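Local structure of phage terminase large subunit (Thermus phage P7426, 5TGE) at residues Leu152-Asn157 against Arg175-Ile180; Val53-Asp58 against Val65-Met70; Phe45-Asp50 against Ala73-Gln78. The protein probably drives viral DNA into empty capsids using ATP and cuts the genome as an endonuclease, the present chain being its C-terminal nuclease domain. All blocks are in the same frame, centred on the assembly; numbering follows the deposited sequence.

The three contacts illustrate how chemistry follows depth within one RNase H-like nuclease domain. Interaction 2 is core: two neighbouring strands of the central sheet, joined by backbone bonds and apolar side chains. Interaction 1 is partly buried and joins helix 149-157 to the approach and first turn of helix 179-188 through a carboxylate, a water and a long salt bridge. Interaction 3 lies at the surface, where a loop meets the start of helix 75-87 through rings, a lysine and weak hydrogen bonds of a glutamine amide. Arg69 of interaction 2 forms a weak, long ion pair with Glu154 of interaction 1, whereas Phe54 and Met70 pack against Gln78 of interaction 3.

Interaction 1. Residues Leu152-Asn157 against Arg175-Ile180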
loop_
_atom_site.group_PDB
_atom_site.type_symbol
_atom_site.label_atom_id
_atom_site.label_comp_id
_atom_site.label_asym_id
_atom_site.label_seq_id
_atom_site.Cartn_x
_atom_site.Cartn_y
_atom_site.Cartn_z
ATOM N N LEU A 152 -4.311 -4.562 10.833
ATOM C CA LEU A 152 -4.492 -3.714 12.005
ATOM C C LEU A 152 -3.237 -3.681 12.866
ATOM O O LEU A 152 -2.832 -2.615 13.344
ATOM C CB LEU A 152 -5.693 -4.202 12.815
ATOM C CG LEU A 152 -7.055 -3.621 12.424
ATOM C CD1 LEU A 152 -7.173 -2.190 12.919
ATOM C CD2 LEU A 152 -7.279 -3.689 10.920
ATOM N N ASP A 153 -2.596 -4.835 13.066
ATOM C CA ASP A 153 -1.433 -4.887 13.946
ATOM C C ASP A 153 -0.298 -4.015 13.425
ATOM O O ASP A 153 0.326 -3.273 14.194
ATOM C CB ASP A 153 -0.964 -6.333 14.116
ATOM C CG ASP A 153 -1.909 -7.160 14.977
ATOM O OD1 ASP A 153 -2.689 -6.569 15.755
ATOM O OD2 ASP A 153 -1.864 -8.404 14.880
ATOM N N GLU A 154 -0.012 -4.082 12.123
ATOM C CA GLU A 154 1.082 -3.283 11.579
ATOM C C GLU A 154 0.817 -1.795 11.758
ATOM O O GLU A 154 1.720 -1.036 12.128
ATOM C CB GLU A 154 1.301 -3.611 10.104
ATOM C CG GLU A 154 2.096 -4.884 9.862
ATOM C CD GLU A 154 2.790 -4.890 8.512
ATOM O OE1 GLU A 154 2.939 -3.803 7.910
ATOM O OE2 GLU A 154 3.188 -5.981 8.052
ATOM N N LEU A 155 -0.417 -1.356 11.502
ATOM C CA LEU A 155 -0.752 0.052 11.680
ATOM C C LEU A 155 -0.546 0.482 13.128
ATOM O O LEU A 155 0.056 1.527 13.397
ATOM C CB LEU A 155 -2.193 0.301 11.236
ATOM C CG LEU A 155 -2.473 0.023 9.757
ATOM C CD1 LEU A 155 -3.962 0.068 9.475
ATOM C CD2 LEU A 155 -1.737 1.014 8.873
ATOM N N ARG A 156 -1.043 -0.317 14.076
ATOM C CA ARG A 156 -0.852 0.000 15.488
ATOM C C ARG A 156 0.625 0.013 15.857
ATOM O O ARG A 156 1.075 0.872 16.623
ATOM C CB ARG A 156 -1.600 -1.008 16.361
ATOM C CG ARG A 156 -3.097 -0.779 16.460
ATOM C CD ARG A 156 -3.730 -1.699 17.497
ATOM N NE ARG A 156 -5.167 -1.862 17.281
ATOM C CZ ARG A 156 -5.748 -2.963 16.806
ATOM N NH1 ARG A 156 -5.030 -4.036 16.495
ATOM N NH2 ARG A 156 -7.063 -2.995 16.646
ATOM N N ASN A 157 1.394 -0.931 15.322
ATOM C CA ASN A 157 2.784 -1.107 15.719
ATOM C C ASN A 157 3.725 -0.087 15.087
ATOM O O ASN A 157 4.889 -0.011 15.492
ATOM C CB ASN A 157 3.232 -2.527 15.361
ATOM C CG ASN A 157 4.595 -2.865 15.916
ATOM O OD1 ASN A 157 4.771 -3.002 17.127
ATOM N ND2 ASN A 157 5.571 -3.020 15.029
ATOM N N ARG A 175 7.547 -6.933 15.584
ATOM C CA ARG A 175 7.681 -7.794 14.413
ATOM C C ARG A 175 8.587 -7.161 13.369
ATOM O O ARG A 175 9.307 -7.869 12.655
ATOM C CB ARG A 175 6.313 -8.089 13.799
ATOM C CG ARG A 175 5.368 -8.865 14.688
ATOM C CD ARG A 175 4.193 -9.393 13.878
ATOM N NE ARG A 175 2.932 -9.270 14.602
ATOM C CZ ARG A 175 2.472 -10.166 15.470
ATOM N NH1 ARG A 175 3.166 -11.264 15.736
ATOM N NH2 ARG A 175 1.311 -9.959 16.078
ATOM N N GLY A 176 8.557 -5.836 13.254
ATOM C CA GLY A 176 9.432 -5.144 12.331
ATOM C C GLY A 176 8.988 -5.172 10.889
ATOM O O GLY A 176 9.835 -5.180 9.991
ATOM N N HIS A 177 7.682 -5.188 10.638
ATOM C CA HIS A 177 7.140 -5.210 9.286
ATOM C C HIS A 177 6.426 -3.896 9.002
ATOM O O HIS A 177 5.584 -3.457 9.792
ATOM C CB HIS A 177 6.177 -6.384 9.099
ATOM C CG HIS A 177 6.811 -7.725 9.297
ATOM N ND1 HIS A 177 7.976 -8.100 8.661
ATOM C CD2 HIS A 177 6.439 -8.785 10.055
ATOM C CE1 HIS A 177 8.297 -9.329 9.023
ATOM N NE2 HIS A 177 7.380 -9.767 9.869
ATOM N N ASP A 178 6.776 -3.267 7.875
ATOM C CA ASP A 178 6.095 -2.067 7.403
ATOM C C ASP A 178 5.640 -2.217 5.955
ATOM O O ASP A 178 5.367 -1.216 5.287
ATOM C CB ASP A 178 6.996 -0.837 7.547
ATOM C CG ASP A 178 8.121 -0.807 6.525
ATOM O OD1 ASP A 178 8.431 -1.863 5.934
ATOM O OD2 ASP A 178 8.702 0.281 6.318
ATOM N N ASP A 179 5.550 -3.454 5.457
ATOM C CA ASP A 179 5.255 -3.666 4.045
ATOM C C ASP A 179 3.792 -3.388 3.723
ATOM O O ASP A 179 3.484 -2.914 2.624
ATOM C CB ASP A 179 5.636 -5.093 3.648
ATOM C CG ASP A 179 7.069 -5.434 4.017
ATOM O OD1 ASP A 179 7.975 -5.193 3.189
ATOM O OD2 ASP A 179 7.291 -5.936 5.140
ATOM N N ILE A 180 2.880 -3.673 4.654
ATOM C CA ILE A 180 1.485 -3.297 4.450
ATOM C C ILE A 180 1.337 -1.782 4.508
ATOM O O ILE A 180 0.633 -1.181 3.689
ATOM C CB ILE A 180 0.582 -3.989 5.488
ATOM C CG1 ILE A 180 0.728 -5.512 5.404
ATOM C CG2 ILE A 180 -0.871 -3.588 5.268
ATOM C CD1 ILE A 180 -0.015 -6.267 6.500
HETATM O O HOH W 1 4.398 -1.810 11.944
#
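Glu154 reaches from helix 149-157 to the backbone of Ile180, and its carboxylate supplies the direct hydrogen bond of this contact. Ile180 N donates to Glu154 OE1 over 3.3 Å, a bent bond (137° at the hydrogen) that meets the syn side of the oxygen, 28° out of the carboxylate plane. The extended chain beyond CG carries the group that far. A water adds a second polar link, donating to Glu154 O at 2.8 Å and to His177 O at 3.0 Å.

Apolar atoms pack around the same carboxylate. OE2 of Glu154 lies 3.6 Å from Ile180 CD1, and it also touches His177 CB. In RNase H-like nucleases the C-terminal helix brings an acidic residue to the metal site; here that helix is 179-188, and its Asp179 is a predicted magnesium ligand. Glu154 OE1 meets the first turn of that helix next to Asp179, where the positive helix end probably stabilises the carboxylate's charge. Its OE2 has a further, weak ion pair with Arg69.

Charge pairing makes up the outer part. Asp153 OD2 forms a long salt bridge, 3.7 Å, with Arg175 NH2, the two planes 32° apart, while Asp153 OD1 pairs with Arg156 NH1 at 3.5 Å and with Lys149. Nearby, Asn157 directs ND2 to Tyr173 O.

Interaction 2. Residues Val53-Asp58 against Val65-Met70; sequences VFSVLD and VCLERM
Phe54 and Glu68 face each other as a hydrogen-bonded antiparallel pair in the hairpin of strands 51-58 and 63-71, the second and third strands of the RNase H-like core. The segments run almost exactly opposed, at 177°, with axes 4.7 Å apart. Phe54 N gives a nearly straight bond to Glu68 O, 2.8 Å long, and Glu68 N returns one to Phe54 O. Val56 N repeats the pattern with Cys66 O, whereas the bond from Val65 N to Val56 O is weak, where the pairing nears the turn.

The Phe54 side chain illustrates how one residue of a sheet serves several neighbours. Its CB rests 4.2 Å from Glu68 CB, directly across the strands. With CG anti to the carbonyl carbon (chi1 -57°), the ring then turns along the sheet toward Met70. There CD2 lies 3.7 Å from Met70 CE and CE2 slightly closer, and CZ also touches this methyl. The bent methionine chain places SD 5.1 Å from the ring centroid, 41° off the normal, an oblique Met-aromatic contact. Leu82 and Leu85 of helix 75-87 pack on the ring as well, so the helix next in the chain lies against this face of the hairpin. Glu68, on the same face, sends OE2 to Arg81 in a salt bridge.

Val56 lies on that face too, its CG2 against Cys66 CB. The other face carries Val53, Ser55, Leu67 and Arg69 and is approached by helix 179-188. Val53 CG2 lies against Arg69 CG, and Ser55 OG, hydrogen-bonded to Ser183 OG, sits 3.4 Å from Leu67 CD1.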
loop_
_atom_site.group_PDB
_atom_site.type_symbol
_atom_site.label_atom_id
_atom_site.label_comp_id
_atom_site.label_asym_id
_atom_site.label_seq_id
_atom_site.Cartn_x
_atom_site.Cartn_y
_atom_site.Cartn_z
ATOM N N VAL A 53 3.473 -6.945 -0.579
ATOM C CA VAL A 53 2.069 -6.599 -0.391
ATOM C C VAL A 53 1.579 -5.830 -1.612
ATOM O O VAL A 53 2.251 -4.903 -2.078
ATOM C CB VAL A 53 1.863 -5.767 0.888
ATOM C CG1 VAL A 53 0.382 -5.522 1.132
ATOM C CG2 VAL A 53 2.498 -6.464 2.088
ATOM N N PHE A 54 0.407 -6.212 -2.119
ATOM C CA PHE A 54 -0.279 -5.497 -3.190
ATOM C C PHE A 54 -1.639 -5.050 -2.672
ATOM O O PHE A 54 -2.441 -5.884 -2.235
ATOM C CB PHE A 54 -0.458 -6.379 -4.431
ATOM C CG PHE A 54 0.828 -6.923 -4.990
ATOM C CD1 PHE A 54 1.997 -6.187 -4.936
ATOM C CD2 PHE A 54 0.862 -8.181 -5.575
ATOM C CE1 PHE A 54 3.175 -6.692 -5.453
ATOM C CE2 PHE A 54 2.037 -8.689 -6.092
ATOM C CZ PHE A 54 3.194 -7.944 -6.030
ATOM N N SER A 55 -1.904 -3.745 -2.731
ATOM C CA SER A 55 -3.158 -3.169 -2.250
ATOM C C SER A 55 -3.884 -2.524 -3.425
ATOM O O SER A 55 -3.398 -1.543 -3.997
ATOM C CB SER A 55 -2.900 -2.149 -1.141
ATOM O OG SER A 55 -2.331 -2.768 -0.004
ATOM N N VAL A 56 -5.047 -3.068 -3.775
ATOM C CA VAL A 56 -5.864 -2.541 -4.865
ATOM C C VAL A 56 -6.812 -1.498 -4.291
ATOM O O VAL A 56 -7.678 -1.821 -3.471
ATOM C CB VAL A 56 -6.648 -3.657 -5.570
ATOM C CG1 VAL A 56 -7.406 -3.097 -6.769
ATOM C CG2 VAL A 56 -5.720 -4.786 -5.999
ATOM N N LEU A 57 -6.662 -0.252 -4.732
ATOM C CA LEU A 57 -7.484 0.852 -4.255
ATOM C C LEU A 57 -8.538 1.204 -5.297
ATOM O O LEU A 57 -8.224 1.345 -6.484
ATOM C CB LEU A 57 -6.619 2.076 -3.951
ATOM C CG LEU A 57 -7.363 3.355 -3.561
ATOM C CD1 LEU A 57 -8.271 3.126 -2.362
ATOM C CD2 LEU A 57 -6.372 4.462 -3.269
ATOM N N ASP A 58 -9.786 1.335 -4.851
ATOM C CA ASP A 58 -10.871 1.817 -5.701
ATOM C C ASP A 58 -10.880 3.339 -5.622
ATOM O O ASP A 58 -11.248 3.912 -4.593
ATOM C CB ASP A 58 -12.208 1.228 -5.261
ATOM C CG ASP A 58 -13.346 1.577 -6.208
ATOM O OD1 ASP A 58 -13.395 2.726 -6.695
ATOM O OD2 ASP A 58 -14.194 0.696 -6.470
ATOM N N VAL A 65 -10.209 -2.666 -2.168
ATOM C CA VAL A 65 -11.116 -3.750 -2.538
ATOM C C VAL A 65 -10.428 -5.101 -2.632
ATOM O O VAL A 65 -11.115 -6.125 -2.727
ATOM C CB VAL A 65 -11.808 -3.449 -3.881
ATOM C CG1 VAL A 65 -12.598 -2.150 -3.787
ATOM C CG2 VAL A 65 -10.794 -3.379 -5.011
ATOM N N CYS A 66 -9.098 -5.138 -2.614
ATOM C CA CYS A 66 -8.378 -6.402 -2.660
ATOM C C CYS A 66 -6.979 -6.184 -2.105
ATOM O O CYS A 66 -6.374 -5.133 -2.330
ATOM C CB CYS A 66 -8.305 -6.957 -4.088
ATOM S SG CYS A 66 -7.485 -8.563 -4.213
ATOM N N LEU A 67 -6.478 -7.179 -1.378
ATOM C CA LEU A 67 -5.132 -7.130 -0.826
ATOM C C LEU A 67 -4.479 -8.492 -0.987
ATOM O O LEU A 67 -5.130 -9.527 -0.815
ATOM C CB LEU A 67 -5.138 -6.728 0.652
ATOM C CG LEU A 67 -3.744 -6.480 1.230
ATOM C CD1 LEU A 67 -3.686 -5.144 1.950
ATOM C CD2 LEU A 67 -3.354 -7.609 2.165
ATOM N N GLU A 68 -3.192 -8.484 -1.319
ATOM C CA GLU A 68 -2.432 -9.705 -1.547
ATOM C C GLU A 68 -1.113 -9.589 -0.802
ATOM O O GLU A 68 -0.335 -8.664 -1.057
ATOM C CB GLU A 68 -2.198 -9.935 -3.041
ATOM C CG GLU A 68 -1.841 -11.361 -3.398
ATOM C CD GLU A 68 -1.849 -11.603 -4.893
ATOM O OE1 GLU A 68 -2.679 -10.984 -5.592
ATOM O OE2 GLU A 68 -1.027 -12.411 -5.370
ATOM N N ARG A 69 -0.871 -10.513 0.123
ATOM C CA ARG A 69 0.352 -10.547 0.911
ATOM C C ARG A 69 0.995 -11.912 0.730
ATOM O O ARG A 69 0.308 -12.937 0.806
ATOM C CB ARG A 69 0.060 -10.277 2.391
ATOM C CG ARG A 69 1.293 -10.080 3.260
ATOM C CD ARG A 69 0.909 -9.484 4.610
ATOM N NE ARG A 69 2.068 -9.049 5.386
ATOM C CZ ARG A 69 2.581 -9.705 6.423
ATOM N NH1 ARG A 69 2.050 -10.848 6.840
ATOM N NH2 ARG A 69 3.636 -9.212 7.052
ATOM N N MET A 70 2.301 -11.924 0.475
ATOM C CA MET A 70 3.022 -13.160 0.206
ATOM C C MET A 70 4.334 -13.146 0.975
ATOM O O MET A 70 5.068 -12.155 0.937
ATOM C CB MET A 70 3.280 -13.336 -1.296
ATOM C CG MET A 70 4.081 -12.216 -1.933
ATOM S SD MET A 70 3.563 -11.887 -3.629
ATOM C CE MET A 70 2.077 -10.931 -3.334
#

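Interaction 3. Residues Phe45-Asp50 against Ala73-Gln78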
loop_
_atom_site.group_PDB
_atom_site.type_symbol
_atom_site.label_atom_id
_atom_site.label_comp_id
_atom_site.label_asym_id
_atom_site.label_seq_id
_atom_site.Cartn_x
_atom_site.Cartn_y
_atom_site.Cartn_z
ATOM N N PHE A 45 7.159 -4.253 -2.826
ATOM C CA PHE A 45 7.732 -5.529 -3.230
ATOM C C PHE A 45 9.157 -5.299 -3.706
ATOM O O PHE A 45 9.615 -4.162 -3.843
ATOM C CB PHE A 45 6.882 -6.206 -4.314
ATOM C CG PHE A 45 7.015 -5.590 -5.701
ATOM C CD1 PHE A 45 7.209 -6.403 -6.814
ATOM C CD2 PHE A 45 6.906 -4.219 -5.902
ATOM C CE1 PHE A 45 7.315 -5.863 -8.088
ATOM C CE2 PHE A 45 7.013 -3.674 -7.182
ATOM C CZ PHE A 45 7.217 -4.501 -8.272
ATOM N N GLY A 46 9.852 -6.399 -3.967
ATOM C CA GLY A 46 11.264 -6.320 -4.271
ATOM C C GLY A 46 11.865 -7.695 -4.447
ATOM O O GLY A 46 11.183 -8.721 -4.356
ATOM N N LYS A 47 13.179 -7.697 -4.692
ATOM C CA LYS A 47 13.877 -8.942 -4.990
ATOM C C LYS A 47 14.228 -9.718 -3.725
ATOM O O LYS A 47 14.046 -10.939 -3.677
ATOM C CB LYS A 47 15.140 -8.658 -5.808
ATOM C CG LYS A 47 14.946 -8.806 -7.307
ATOM C CD LYS A 47 16.260 -8.621 -8.045
ATOM C CE LYS A 47 16.122 -8.925 -9.526
ATOM N NZ LYS A 47 15.580 -10.290 -9.766
ATOM N N ASN A 48 14.724 -9.035 -2.696
ATOM C CA ASN A 48 15.155 -9.670 -1.450
ATOM C C ASN A 48 14.287 -9.118 -0.324
ATOM O O ASN A 48 14.726 -8.280 0.469
ATOM C CB ASN A 48 16.648 -9.418 -1.207
ATOM C CG ASN A 48 17.528 -10.108 -2.231
ATOM O OD1 ASN A 48 17.179 -11.169 -2.750
ATOM N ND2 ASN A 48 18.674 -9.509 -2.530
ATOM N N GLN A 49 13.047 -9.599 -0.257
ATOM C CA GLN A 49 12.076 -9.115 0.713
ATOM C C GLN A 49 11.327 -10.295 1.306
ATOM O O GLN A 49 10.817 -11.143 0.567
ATOM C CB GLN A 49 11.084 -8.140 0.067
ATOM C CG GLN A 49 11.366 -6.680 0.347
ATOM C CD GLN A 49 10.198 -5.794 -0.036
ATOM O OE1 GLN A 49 9.040 -6.205 0.051
ATOM N NE2 GLN A 49 10.495 -4.576 -0.473
ATOM N N ASP A 50 11.257 -10.343 2.638
ATOM C CA ASP A 50 10.470 -11.381 3.293
ATOM C C ASP A 50 9.004 -11.293 2.887
ATOM O O ASP A 50 8.365 -12.315 2.615
ATOM C CB ASP A 50 10.599 -11.268 4.814
ATOM C CG ASP A 50 11.974 -11.664 5.320
ATOM O OD1 ASP A 50 12.768 -12.221 4.532
ATOM O OD2 ASP A 50 12.254 -11.427 6.513
ATOM N N ALA A 73 8.008 -15.108 -1.526
ATOM C CA ALA A 73 7.773 -15.550 -2.891
ATOM C C ALA A 73 8.952 -15.180 -3.781
ATOM O O ALA A 73 9.621 -14.163 -3.572
ATOM C CB ALA A 73 6.492 -14.926 -3.447
ATOM N N THR A 74 9.205 -16.018 -4.782
ATOM C CA THR A 74 10.265 -15.733 -5.736
ATOM C C THR A 74 9.965 -14.438 -6.485
ATOM O O THR A 74 8.841 -13.931 -6.482
ATOM C CB THR A 74 10.424 -16.877 -6.739
ATOM O OG1 THR A 74 9.250 -16.966 -7.558
ATOM C CG2 THR A 74 10.650 -18.202 -6.022
ATOM N N TRP A 75 10.997 -13.902 -7.137
ATOM C CA TRP A 75 10.815 -12.676 -7.907
ATOM C C TRP A 75 9.854 -12.897 -9.069
ATOM O O TRP A 75 9.051 -12.016 -9.396
ATOM C CB TRP A 75 12.165 -12.167 -8.413
ATOM C CG TRP A 75 12.047 -10.963 -9.300
ATOM C CD1 TRP A 75 12.348 -10.887 -10.630
ATOM C CD2 TRP A 75 11.582 -9.661 -8.920
ATOM N NE1 TRP A 75 12.104 -9.619 -11.100
ATOM C CE2 TRP A 75 11.632 -8.848 -10.070
ATOM C CE3 TRP A 75 11.129 -9.105 -7.720
ATOM C CZ2 TRP A 75 11.249 -7.508 -10.054
ATOM C CZ3 TRP A 75 10.749 -7.775 -7.706
ATOM C CH2 TRP A 75 10.812 -6.992 -8.866
ATOM N N SER A 76 9.918 -14.069 -9.705
ATOM C CA SER A 76 9.005 -14.365 -10.803
ATOM C C SER A 76 7.569 -14.513 -10.319
ATOM O O SER A 76 6.631 -14.258 -11.083
ATOM C CB SER A 76 9.452 -15.637 -11.525
ATOM O OG SER A 76 10.733 -15.463 -12.105
ATOM N N ASP A 77 7.374 -14.921 -9.062
ATOM C CA ASP A 77 6.023 -15.077 -8.533
ATOM C C ASP A 77 5.387 -13.723 -8.250
ATOM O O ASP A 77 4.231 -13.479 -8.616
ATOM C CB ASP A 77 6.051 -15.927 -7.262
ATOM C CG ASP A 77 5.579 -17.350 -7.496
ATOM O OD1 ASP A 77 5.701 -17.845 -8.635
ATOM O OD2 ASP A 77 5.087 -17.975 -6.533
ATOM N N GLN A 78 6.128 -12.829 -7.593
ATOM C CA GLN A 78 5.593 -11.508 -7.274
ATOM C C GLN A 78 5.139 -10.783 -8.532
ATOM O O GLN A 78 4.039 -10.221 -8.578
ATOM C CB GLN A 78 6.650 -10.686 -6.536
ATOM C CG GLN A 78 7.059 -11.263 -5.195
ATOM C CD GLN A 78 8.325 -10.632 -4.662
ATOM O OE1 GLN A 78 8.472 -9.409 -4.667
ATOM N NE2 GLN A 78 9.254 -11.463 -4.206
HETATM O O HOH W 2 7.230 -12.272 -0.585
#
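The loop that leaves strand 39-44 directly after Asp44, a predicted magnesium ligand of the nuclease site, lays Phe45, Gly46 and Lys47 against Trp75 and Gln78 in the first turn of helix 75-87. Trp75 is the hub. With its CG anti to the backbone N (chi1 176°), the indole extends to the loop and offers one face to Lys47. The lysine chain runs across that face: CG stands 4.1 Å from the centroid of the six-membered ring in a CH-pi contact, and a bend at the last torsion sets NZ 3.7 Å from the centroid of the five-membered ring, a cation-pi interaction.

Phe45 meets the far rim of the same indole, CE1 to Trp75 CH2 at 3.8 Å. The ring planes are only 12° apart but slid so far that they barely overlap. Gly46 O comes to the ring edge at CE3, near the indole plane.

Gln78 OE1 takes a weak bond from Gly46 N. Its NE2 donates to Ala73 O at 2.8 Å from above that carbonyl's plane; the acceptor lies close to the Gln78 amide plane, which should help fix the amide's rotation. A water links Ala73 N, weakly, to the backbone O of Asp50, predicted to modulate nuclease activity. In the RNase H fold a metal-binding aspartate lies on the first strand, consistent with Asp44's predicted role, and a helix follows the three-stranded antiparallel unit.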